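Local atomic coordinates of uncharacterized SRPBCC domain-containing protein (Micromonospora chersina, PDB entry 6V04), a protein that is of unknown function but, as a START/Bet v1-like protein encoded in the dynemicin biosynthetic locus, may act on or bind an aromatic intermediate of that pathway. Residues 56-67 with 78-86; 216-227 with 239-250. One frame throughout, in Å; residues are numbered along the deposited sequence. Where two conformers were deposited one is given.

Contact 1: 56-67 with 78-86; sequences VDFGDGDFFDIE and LFRWSFLGV
Phe64 lies between two aromatic residues of the neighbouring strand. Its ring makes a face-to-face stack on the six-membered ring of Trp81, centroids 3.6 Å apart and planes 12° from parallel, while Phe83 brings CD1 over the opposite face at an oblique 46°. The indole of Trp81 is turned under Phe64 by a first torsion of 72°, which sets CG between the backbone N and the carbonyl carbon; Phe79 covers its other face. Ile66 meets the indole edge-on through CG1, and its CG2 packs 3.8 Å from Phe79 CD2. Near the turn, Leu84 CA makes a CH-pi contact over the Phe63 ring, whose centroid is 3.8 Å away.

The backbone bonds are those of an antiparallel hairpin: Asp65 with Ser82 and Glu67 with Arg80 are hydrogen-bonded pairs, and Arg80 N reaches Glu67 O at 2.8 Å. A type II turn follows from Ser82 to Gly85. Ser82 O accepts from Asp65 N and Gly85 N, which arrive from opposite faces of its plane.

On the face of Asp65 and Glu67, a water bridges Asp65 OD2 (2.7 Å) and Gly85 O, and Arg80 lays its guanidinium over Glu67 CB while its nitrogens pair with Asp69 and Glu89. The Phe64, Trp81 and Phe83 cluster thus fills one face of the hairpin; the other is mainly polar, though the Phe63 ring joins it near the turn.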
loop_
_atom_site.group_PDB
_atom_site.type_symbol
_atom_site.label_atom_id
_atom_site.label_comp_id
_atom_site.label_asym_id
_atom_site.label_seq_id
_atom_site.Cartn_x
_atom_site.Cartn_y
_atom_site.Cartn_z
ATOM N N VAL A 56 8.499 -4.838 -6.013
ATOM C CA VAL A 56 9.033 -3.546 -5.600
ATOM C C VAL A 56 8.720 -3.351 -4.127
ATOM O O VAL A 56 7.606 -3.627 -3.673
ATOM C CB VAL A 56 8.499 -2.377 -6.448
ATOM C CG1 VAL A 56 6.999 -2.184 -6.262
ATOM C CG2 VAL A 56 9.258 -1.107 -6.094
ATOM N N ASP A 57 9.731 -2.931 -3.376
ATOM C CA ASP A 57 9.658 -2.798 -1.930
ATOM C C ASP A 57 10.013 -1.363 -1.574
ATOM O O ASP A 57 11.002 -0.832 -2.089
ATOM C CB ASP A 57 10.630 -3.783 -1.280
ATOM C CG ASP A 57 10.414 -3.926 0.191
ATOM O OD1 ASP A 57 10.595 -2.922 0.906
ATOM O OD2 ASP A 57 10.052 -5.042 0.619
ATOM N N PHE A 58 9.209 -0.730 -0.719
ATOM C CA PHE A 58 9.422 0.673 -0.390
ATOM C C PHE A 58 10.229 0.869 0.886
ATOM O O PHE A 58 10.562 2.009 1.212
ATOM C CB PHE A 58 8.082 1.393 -0.327
ATOM C CG PHE A 58 7.338 1.311 -1.621
ATOM C CD1 PHE A 58 7.793 2.004 -2.725
ATOM C CD2 PHE A 58 6.256 0.473 -1.754
ATOM C CE1 PHE A 58 7.146 1.900 -3.936
ATOM C CE2 PHE A 58 5.589 0.374 -2.970
ATOM C CZ PHE A 58 6.053 1.078 -4.061
ATOM N N GLY A 59 10.584 -0.206 1.576
ATOM C CA GLY A 59 11.483 -0.124 2.703
ATOM C C GLY A 59 10.811 0.134 4.027
ATOM O O GLY A 59 11.520 0.269 5.053
ATOM N N ASP A 60 9.482 0.173 4.046
ATOM C CA ASP A 60 8.697 0.518 5.222
ATOM C C ASP A 60 7.636 -0.524 5.541
ATOM O O ASP A 60 6.744 -0.253 6.353
ATOM C CB ASP A 60 8.040 1.900 5.051
ATOM C CG ASP A 60 7.079 1.955 3.893
ATOM O OD1 ASP A 60 6.932 0.929 3.211
ATOM O OD2 ASP A 60 6.495 3.036 3.699
ATOM N N GLY A 61 7.700 -1.703 4.930
ATOM C CA GLY A 61 6.670 -2.709 5.051
ATOM C C GLY A 61 5.801 -2.830 3.820
ATOM O O GLY A 61 5.206 -3.892 3.608
ATOM N N ASP A 62 5.713 -1.785 3.012
ATOM C CA ASP A 62 4.876 -1.798 1.817
ATOM C C ASP A 62 5.640 -2.368 0.624
ATOM O O ASP A 62 6.854 -2.180 0.477
ATOM C CB ASP A 62 4.394 -0.389 1.471
ATOM C CG ASP A 62 3.303 0.126 2.400
ATOM O OD1 ASP A 62 2.871 -0.581 3.334
ATOM O OD2 ASP A 62 2.890 1.279 2.161
ATOM N N PHE A 63 4.905 -3.049 -0.252
ATOM C CA PHE A 63 5.490 -3.635 -1.449
ATOM C C PHE A 63 4.348 -3.968 -2.400
ATOM O O PHE A 63 3.190 -4.034 -1.985
ATOM C CB PHE A 63 6.302 -4.887 -1.136
ATOM C CG PHE A 63 5.490 -6.044 -0.632
ATOM C CD1 PHE A 63 5.157 -6.143 0.707
ATOM C CD2 PHE A 63 5.100 -7.064 -1.493
ATOM C CE1 PHE A 63 4.434 -7.225 1.179
ATOM C CE2 PHE A 63 4.380 -8.144 -1.023
ATOM C CZ PHE A 63 4.050 -8.224 0.317
ATOM N N PHE A 64 4.693 -4.187 -3.675
ATOM C CA PHE A 64 3.793 -4.773 -4.667
ATOM C C PHE A 64 4.466 -5.995 -5.271
ATOM O O PHE A 64 5.664 -5.961 -5.594
ATOM C CB PHE A 64 3.461 -3.838 -5.845
ATOM C CG PHE A 64 2.623 -2.643 -5.511
ATOM C CD1 PHE A 64 3.221 -1.464 -5.121
ATOM C CD2 PHE A 64 1.241 -2.664 -5.692
ATOM C CE1 PHE A 64 2.477 -0.347 -4.849
ATOM C CE2 PHE A 64 0.490 -1.544 -5.430
ATOM C CZ PHE A 64 1.100 -0.380 -5.017
ATOM N N ASP A 65 3.697 -7.069 -5.442
ATOM C CA ASP A 65 4.096 -8.169 -6.312
ATOM C C ASP A 65 3.699 -7.829 -7.746
ATOM O O ASP A 65 2.561 -7.426 -7.990
ATOM C CB ASP A 65 3.426 -9.474 -5.882
ATOM C CG ASP A 65 3.983 -10.037 -4.586
ATOM O OD1 ASP A 65 5.141 -9.741 -4.246
ATOM O OD2 ASP A 65 3.246 -10.797 -3.917
ATOM N N ILE A 66 4.621 -8.018 -8.695
ATOM C CA ILE A 66 4.460 -7.542 -10.068
ATOM C C ILE A 66 4.591 -8.702 -11.049
ATOM O O ILE A 66 5.482 -9.549 -10.921
ATOM C CB ILE A 66 5.507 -6.461 -10.409
ATOM C CG1 ILE A 66 5.408 -5.290 -9.428
ATOM C CG2 ILE A 66 5.331 -5.994 -11.863
ATOM C CD1 ILE A 66 6.539 -4.285 -9.553
ATOM N N GLU A 67 3.733 -8.702 -12.065
ATOM C CA GLU A 67 3.878 -9.563 -13.236
ATOM C C GLU A 67 3.962 -8.656 -14.455
ATOM O O GLU A 67 3.051 -7.858 -14.694
ATOM C CB GLU A 67 2.700 -10.533 -13.371
ATOM C CG GLU A 67 2.600 -11.555 -12.257
ATOM C CD GLU A 67 3.580 -12.701 -12.425
ATOM O OE1 GLU A 67 4.301 -12.727 -13.445
ATOM O OE2 GLU A 67 3.623 -13.580 -11.538
ATOM N N LEU A 78 4.274 -2.247 -19.432
ATOM C CA LEU A 78 2.930 -2.703 -19.110
ATOM C C LEU A 78 3.045 -3.872 -18.148
ATOM O O LEU A 78 3.691 -4.876 -18.469
ATOM C CB LEU A 78 2.175 -3.126 -20.367
ATOM C CG LEU A 78 2.119 -2.028 -21.417
ATOM C CD1 LEU A 78 1.463 -2.551 -22.682
ATOM C CD2 LEU A 78 1.359 -0.838 -20.894
ATOM N N PHE A 79 2.384 -3.757 -17.002
ATOM C CA PHE A 79 2.490 -4.771 -15.967
ATOM C C PHE A 79 1.242 -4.772 -15.099
ATOM O O PHE A 79 0.409 -3.865 -15.151
ATOM C CB PHE A 79 3.761 -4.567 -15.117
ATOM C CG PHE A 79 3.910 -3.185 -14.519
ATOM C CD1 PHE A 79 4.520 -2.165 -15.231
ATOM C CD2 PHE A 79 3.486 -2.920 -13.232
ATOM C CE1 PHE A 79 4.671 -0.903 -14.672
ATOM C CE2 PHE A 79 3.634 -1.657 -12.677
ATOM C CZ PHE A 79 4.229 -0.655 -13.398
ATOM N N ARG A 80 1.112 -5.841 -14.326
ATOM C CA ARG A 80 0.039 -6.022 -13.364
ATOM C C ARG A 80 0.657 -6.138 -11.978
ATOM O O ARG A 80 1.756 -6.679 -11.825
ATOM C CB ARG A 80 -0.766 -7.272 -13.700
ATOM C CG ARG A 80 -1.570 -7.123 -14.975
ATOM C CD ARG A 80 -2.018 -8.462 -15.499
ATOM N NE ARG A 80 -0.911 -9.218 -16.082
ATOM C CZ ARG A 80 -0.410 -10.351 -15.595
ATOM N NH1 ARG A 80 -0.905 -10.907 -14.494
ATOM N NH2 ARG A 80 0.586 -10.949 -16.237
ATOM N N TRP A 81 -0.027 -5.622 -10.960
ATOM C CA TRP A 81 0.544 -5.786 -9.633
ATOM C C TRP A 81 -0.538 -5.897 -8.569
ATOM O O TRP A 81 -1.716 -5.606 -8.794
ATOM C CB TRP A 81 1.546 -4.667 -9.341
ATOM C CG TRP A 81 1.063 -3.261 -9.078
ATOM C CD1 TRP A 81 -0.204 -2.815 -8.891
ATOM C CD2 TRP A 81 1.913 -2.118 -8.945
ATOM N NE1 TRP A 81 -0.204 -1.456 -8.671
ATOM C CE2 TRP A 81 1.091 -1.010 -8.687
ATOM C CE3 TRP A 81 3.299 -1.934 -9.011
ATOM C CZ2 TRP A 81 1.606 0.276 -8.495
ATOM C CZ3 TRP A 81 3.810 -0.658 -8.824
ATOM C CH2 TRP A 81 2.971 0.425 -8.561
ATOM N N SER A 82 -0.095 -6.341 -7.385
ATOM C CA SER A 82 -0.957 -6.633 -6.248
ATOM C C SER A 82 -0.318 -6.034 -5.005
ATOM O O SER A 82 0.783 -6.448 -4.618
ATOM C CB SER A 82 -1.135 -8.144 -6.079
ATOM O OG SER A 82 -1.788 -8.461 -4.862
ATOM N N PHE A 83 -1.006 -5.078 -4.377
ATOM C CA PHE A 83 -0.439 -4.396 -3.214
ATOM C C PHE A 83 -0.363 -5.341 -2.024
ATOM O O PHE A 83 -1.343 -5.992 -1.654
ATOM C CB PHE A 83 -1.260 -3.163 -2.858
ATOM C CG PHE A 83 -0.642 -2.297 -1.800
ATOM C CD1 PHE A 83 0.671 -1.888 -1.898
ATOM C CD2 PHE A 83 -1.402 -1.857 -0.737
ATOM C CE1 PHE A 83 1.228 -1.085 -0.914
ATOM C CE2 PHE A 83 -0.839 -1.059 0.240
ATOM C CZ PHE A 83 0.444 -0.656 0.130
ATOM N N LEU A 84 0.811 -5.390 -1.410
ATOM C CA LEU A 84 1.108 -6.265 -0.275
ATOM C C LEU A 84 0.920 -7.734 -0.625
ATOM O O LEU A 84 0.827 -8.586 0.270
ATOM C CB LEU A 84 0.263 -5.898 0.957
ATOM C CG LEU A 84 0.319 -4.438 1.387
ATOM C CD1 LEU A 84 -0.697 -4.211 2.509
ATOM C CD2 LEU A 84 1.707 -4.046 1.818
ATOM N N GLY A 85 0.856 -8.053 -1.925
ATOM C CA GLY A 85 0.634 -9.407 -2.364
ATOM C C GLY A 85 -0.776 -9.922 -2.185
ATOM O O GLY A 85 -1.055 -11.051 -2.594
ATOM N N VAL A 86 -1.671 -9.128 -1.605
ATOM C CA VAL A 86 -3.031 -9.567 -1.331
ATOM C C VAL A 86 -4.076 -8.710 -2.017
ATOM O O VAL A 86 -5.224 -9.158 -2.148
ATOM C CB VAL A 86 -3.301 -9.607 0.189
ATOM C CG1 VAL A 86 -2.275 -10.469 0.859
ATOM C CG2 VAL A 86 -3.306 -8.198 0.796
HETATM O O HOH W 1 1.051 -11.979 -4.854
#

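Contact 2: 216-227 with 239-250; sequences IPGARTVTACQV and SVSHQGWHRLGL
Leu248 sets CD2 against Ala219 CB (3.7 Å) and Ile216 CG1 in the apolar cluster where two loops meet, beyond the ends of the antiparallel hairpin strands 223-230 and 236-243, in the second of the chain's two seven-stranded sheets. Ile216 CG2 also meets Leu250 CD1, and Ile216 CD1 touches Trp245 CZ3. Thr223 turns its methyl over the face of the Trp245 six-membered ring, CG2 3.9 Å from the centroid, in a CH-pi contact. Further along, Val227 CG2 packs on Val240 CG2.

Thr223 OG1, placed between the backbone N and the carbonyl carbon (chi1 65°), faces the His242 ring edge and takes a hydrogen bond from NE2 at 2.9 Å; the hydroxyl is also bonded to Val214 O. The imidazole is held between Trp245 CZ2 over one face and Cys225 CB over the other, and ND1 pairs with Trp266 of helix 252-277. A leucine in place of His242 would probably leave the Thr223 hydroxyl and the Trp266 indole N-H each without this partner. Backbone bonds join Ala224 to Gln243 and Gln226 to Ser241 in both directions.

Beyond the strands, the two loops are tied by Arg220 N to Leu248 O (2.9 Å). Arg247 was modelled in two conformers; in the one given, its NH2 reaches Val222 O, a bond that is doubtful for the other. Arg220 crosses in the opposite direction, and its NH1 meets Arg247 O at 3.1 Å, on a lone pair in the carbonyl plane.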
loop_
_atom_site.group_PDB
_atom_site.type_symbol
_atom_site.label_atom_id
_atom_site.label_comp_id
_atom_site.label_asym_id
_atom_site.label_seq_id
_atom_site.Cartn_x
_atom_site.Cartn_y
_atom_site.Cartn_z
ATOM N N ILE A 216 0.472 3.247 22.033
ATOM C CA ILE A 216 1.883 2.955 21.812
ATOM C C ILE A 216 2.657 3.375 23.058
ATOM O O ILE A 216 2.620 4.550 23.435
ATOM C CB ILE A 216 2.418 3.689 20.572
ATOM C CG1 ILE A 216 1.558 3.355 19.335
ATOM C CG2 ILE A 216 3.883 3.357 20.357
ATOM C CD1 ILE A 216 1.557 1.876 18.950
ATOM N N PRO A 217 3.367 2.466 23.728
ATOM C CA PRO A 217 4.148 2.860 24.906
ATOM C C PRO A 217 5.089 4.015 24.602
ATOM O O PRO A 217 5.856 3.984 23.632
ATOM C CB PRO A 217 4.910 1.580 25.264
ATOM C CG PRO A 217 4.083 0.475 24.698
ATOM C CD PRO A 217 3.514 1.030 23.435
ATOM N N GLY A 218 5.008 5.054 25.429
ATOM C CA GLY A 218 5.878 6.203 25.322
ATOM C C GLY A 218 5.336 7.338 24.482
ATOM O O GLY A 218 5.912 8.434 24.507
ATOM N N ALA A 219 4.246 7.120 23.752
ATOM C CA ALA A 219 3.810 8.035 22.706
ATOM C C ALA A 219 2.902 9.136 23.238
ATOM O O ALA A 219 2.197 8.960 24.234
ATOM C CB ALA A 219 3.081 7.260 21.621
ATOM N N ARG A 220 2.901 10.272 22.532
ATOM C CA ARG A 220 2.109 11.428 22.934
ATOM C C ARG A 220 0.660 11.353 22.479
ATOM O O ARG A 220 -0.158 12.149 22.953
ATOM C CB ARG A 220 2.738 12.722 22.399
ATOM C CG ARG A 220 2.696 12.864 20.876
ATOM C CD ARG A 220 2.980 14.290 20.417
ATOM N NE ARG A 220 1.844 15.182 20.643
ATOM C CZ ARG A 220 0.777 15.253 19.852
ATOM N NH1 ARG A 220 0.685 14.478 18.778
ATOM N NH2 ARG A 220 -0.208 16.097 20.138
ATOM N N THR A 221 0.328 10.439 21.568
ATOM C CA THR A 221 -1.038 10.260 21.102
ATOM C C THR A 221 -1.229 8.786 20.780
ATOM O O THR A 221 -0.277 8.006 20.790
ATOM C CB THR A 221 -1.338 11.120 19.874
ATOM O OG1 THR A 221 -2.727 11.006 19.538
ATOM C CG2 THR A 221 -0.503 10.665 18.691
ATOM N N VAL A 222 -2.473 8.408 20.509
ATOM C CA VAL A 222 -2.814 7.036 20.178
ATOM C C VAL A 222 -2.898 6.911 18.665
ATOM O O VAL A 222 -3.104 7.892 17.946
ATOM C CB VAL A 222 -4.138 6.576 20.842
ATOM C CG1 VAL A 222 -4.087 6.791 22.339
ATOM C CG2 VAL A 222 -5.325 7.300 20.220
ATOM N N THR A 223 -2.711 5.694 18.171
ATOM C CA THR A 223 -2.953 5.431 16.760
ATOM C C THR A 223 -4.416 5.044 16.557
ATOM O O THR A 223 -5.096 4.613 17.488
ATOM C CB THR A 223 -2.028 4.337 16.229
ATOM O OG1 THR A 223 -2.304 3.088 16.861
ATOM C CG2 THR A 223 -0.577 4.702 16.432
ATOM N N ALA A 224 -4.914 5.250 15.333
ATOM C CA ALA A 224 -6.332 5.099 15.024
ATOM C C ALA A 224 -6.494 4.130 13.869
ATOM O O ALA A 224 -5.852 4.289 12.825
ATOM C CB ALA A 224 -6.964 6.445 14.673
ATOM N N CYS A 225 -7.372 3.151 14.041
ATOM C CA CYS A 225 -7.569 2.107 13.049
ATOM C C CYS A 225 -9.015 2.096 12.592
ATOM O O CYS A 225 -9.937 2.130 13.415
ATOM C CB CYS A 225 -7.194 0.746 13.612
ATOM S SG CYS A 225 -7.409 -0.543 12.410
ATOM N N GLN A 226 -9.195 2.013 11.279
ATOM C CA GLN A 226 -10.505 1.930 10.652
ATOM C C GLN A 226 -10.484 0.752 9.696
ATOM O O GLN A 226 -9.615 0.681 8.822
ATOM C CB GLN A 226 -10.838 3.224 9.910
ATOM C CG GLN A 226 -10.889 4.453 10.790
ATOM C CD GLN A 226 -9.982 5.563 10.298
ATOM O OE1 GLN A 226 -9.811 5.756 9.094
ATOM N NE2 GLN A 226 -9.381 6.294 11.233
ATOM N N VAL A 227 -11.431 -0.162 9.859
ATOM C CA VAL A 227 -11.611 -1.318 8.989
ATOM C C VAL A 227 -13.020 -1.233 8.410
ATOM O O VAL A 227 -13.977 -0.948 9.137
ATOM C CB VAL A 227 -11.426 -2.633 9.768
ATOM C CG1 VAL A 227 -11.597 -3.842 8.851
ATOM C CG2 VAL A 227 -10.069 -2.668 10.439
ATOM N N SER A 239 -10.969 -3.446 3.725
ATOM C CA SER A 239 -9.903 -2.457 3.735
ATOM C C SER A 239 -9.567 -2.055 5.164
ATOM O O SER A 239 -10.426 -2.044 6.055
ATOM C CB SER A 239 -10.279 -1.213 2.924
ATOM O OG SER A 239 -11.344 -0.494 3.522
ATOM N N VAL A 240 -8.301 -1.719 5.374
ATOM C CA VAL A 240 -7.820 -1.242 6.659
ATOM C C VAL A 240 -7.061 0.053 6.445
ATOM O O VAL A 240 -6.392 0.237 5.423
ATOM C CB VAL A 240 -6.930 -2.271 7.384
ATOM C CG1 VAL A 240 -5.723 -2.644 6.543
ATOM C CG2 VAL A 240 -6.487 -1.702 8.739
ATOM N N SER A 241 -7.199 0.965 7.404
ATOM C CA SER A 241 -6.370 2.158 7.512
ATOM C C SER A 241 -5.907 2.257 8.954
ATOM O O SER A 241 -6.731 2.172 9.871
ATOM C CB SER A 241 -7.155 3.409 7.133
ATOM O OG SER A 241 -6.392 4.588 7.346
ATOM N N HIS A 242 -4.608 2.450 9.169
ATOM C CA HIS A 242 -4.070 2.584 10.516
ATOM C C HIS A 242 -3.140 3.790 10.519
ATOM O O HIS A 242 -2.084 3.764 9.876
ATOM C CB HIS A 242 -3.370 1.300 10.929
ATOM C CG HIS A 242 -3.132 1.190 12.396
ATOM N ND1 HIS A 242 -2.759 0.009 13.000
ATOM C CD2 HIS A 242 -3.213 2.114 13.382
ATOM C CE1 HIS A 242 -2.604 0.214 14.294
ATOM N NE2 HIS A 242 -2.878 1.482 14.557
ATOM N N GLN A 243 -3.546 4.842 11.220
ATOM C CA GLN A 243 -2.911 6.152 11.148
ATOM C C GLN A 243 -2.336 6.566 12.499
ATOM O O GLN A 243 -2.730 6.053 13.551
ATOM C CB GLN A 243 -3.906 7.223 10.696
ATOM C CG GLN A 243 -4.428 7.014 9.280
ATOM C CD GLN A 243 -5.433 8.070 8.864
ATOM O OE1 GLN A 243 -6.138 8.633 9.694
ATOM N NE2 GLN A 243 -5.504 8.338 7.568
ATOM N N GLY A 244 -1.448 7.555 12.458
ATOM C CA GLY A 244 -0.938 8.198 13.663
ATOM C C GLY A 244 0.550 8.055 13.894
ATOM O O GLY A 244 1.083 8.730 14.792
ATOM N N TRP A 245 1.241 7.240 13.094
ATOM C CA TRP A 245 2.632 6.868 13.361
ATOM C C TRP A 245 3.545 8.081 13.388
ATOM O O TRP A 245 4.510 8.128 14.172
ATOM C CB TRP A 245 3.104 5.874 12.292
ATOM C CG TRP A 245 2.137 4.755 12.202
ATOM C CD1 TRP A 245 1.195 4.559 11.230
ATOM C CD2 TRP A 245 1.944 3.728 13.166
ATOM N NE1 TRP A 245 0.436 3.451 11.536
ATOM C CE2 TRP A 245 0.888 2.919 12.717
ATOM C CE3 TRP A 245 2.583 3.397 14.374
ATOM C CZ2 TRP A 245 0.433 1.817 13.438
ATOM C CZ3 TRP A 245 2.136 2.302 15.078
ATOM C CH2 TRP A 245 1.090 1.515 14.612
ATOM N N HIS A 246 3.269 9.060 12.547
ATOM C CA HIS A 246 4.091 10.262 12.448
ATOM C C HIS A 246 3.830 11.283 13.553
ATOM O O HIS A 246 4.543 12.291 13.616
ATOM C CB HIS A 246 3.843 10.926 11.095
ATOM C CG HIS A 246 2.445 11.431 10.932
ATOM N ND1 HIS A 246 1.342 10.608 11.023
ATOM C CD2 HIS A 246 1.969 12.676 10.714
ATOM C CE1 HIS A 246 0.247 11.330 10.864
ATOM N NE2 HIS A 246 0.601 12.587 10.674
ATOM N N ARG A 247 2.818 11.088 14.395
ATOM C CA ARG A 247 2.507 12.047 15.451
ATOM C C ARG A 247 2.665 11.435 16.839
ATOM O O ARG A 247 2.040 11.899 17.793
ATOM C CB ARG A 247 1.097 12.617 15.273
ATOM C CG ARG A 247 0.006 11.588 15.062
ATOM C CD ARG A 247 -1.361 12.262 15.084
ATOM N NE ARG A 247 -2.413 11.412 14.541
ATOM C CZ ARG A 247 -3.044 10.454 15.213
ATOM N NH1 ARG A 247 -3.991 9.741 14.614
ATOM N NH2 ARG A 247 -2.729 10.200 16.473
ATOM N N LEU A 248 3.486 10.396 16.962
ATOM C CA LEU A 248 3.702 9.727 18.237
ATOM C C LEU A 248 4.676 10.448 19.151
ATOM O O LEU A 248 4.726 10.115 20.334
ATOM C CB LEU A 248 4.202 8.304 17.985
ATOM C CG LEU A 248 3.218 7.368 17.274
ATOM C CD1 LEU A 248 3.874 6.024 17.034
ATOM C CD2 LEU A 248 1.947 7.205 18.070
ATOM N N GLY A 249 5.439 11.420 18.653
ATOM C CA GLY A 249 6.394 12.093 19.512
ATOM C C GLY A 249 7.536 11.211 19.951
ATOM O O GLY A 249 8.116 11.439 21.025
ATOM N N LEU A 250 7.877 10.210 19.154
ATOM C CA LEU A 250 8.988 9.310 19.408
ATOM C C LEU A 250 10.104 9.609 18.408
ATOM O O LEU A 250 9.963 10.448 17.502
ATOM C CB LEU A 250 8.523 7.851 19.331
ATOM C CG LEU A 250 7.493 7.421 20.377
ATOM C CD1 LEU A 250 6.993 6.036 20.076
ATOM C CD2 LEU A 250 8.103 7.469 21.764
HETATM O O HOH W 2 -10.663 1.388 6.123
#

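How the contacts relate
Contacts 1 and 2 are hairpins at different places in two seven-stranded antiparallel sheets that share the strand order 1-7-6-5-4-3-2; contact 1 joins the fifth strand to the fourth, contact 2 the seventh to the sixth. Their centres are 24 Å apart and their nearest atoms about 7 Å, so the two do not meet directly. Helix 252-277 runs past both: its Arg259 pairs with Asp62 of contact 1, and its Leu258 packs on Ile216 of contact 2. Gln149, a magnesium ligand seen in a structure of this protein but without the ion on this chain, lies about 10 Å from Asp62 and about 6 Å from Trp245, side chain to side chain. A bound magnesium ion is about 13 Å from the Asp62 side chain and about 10 Å from that of Arg247.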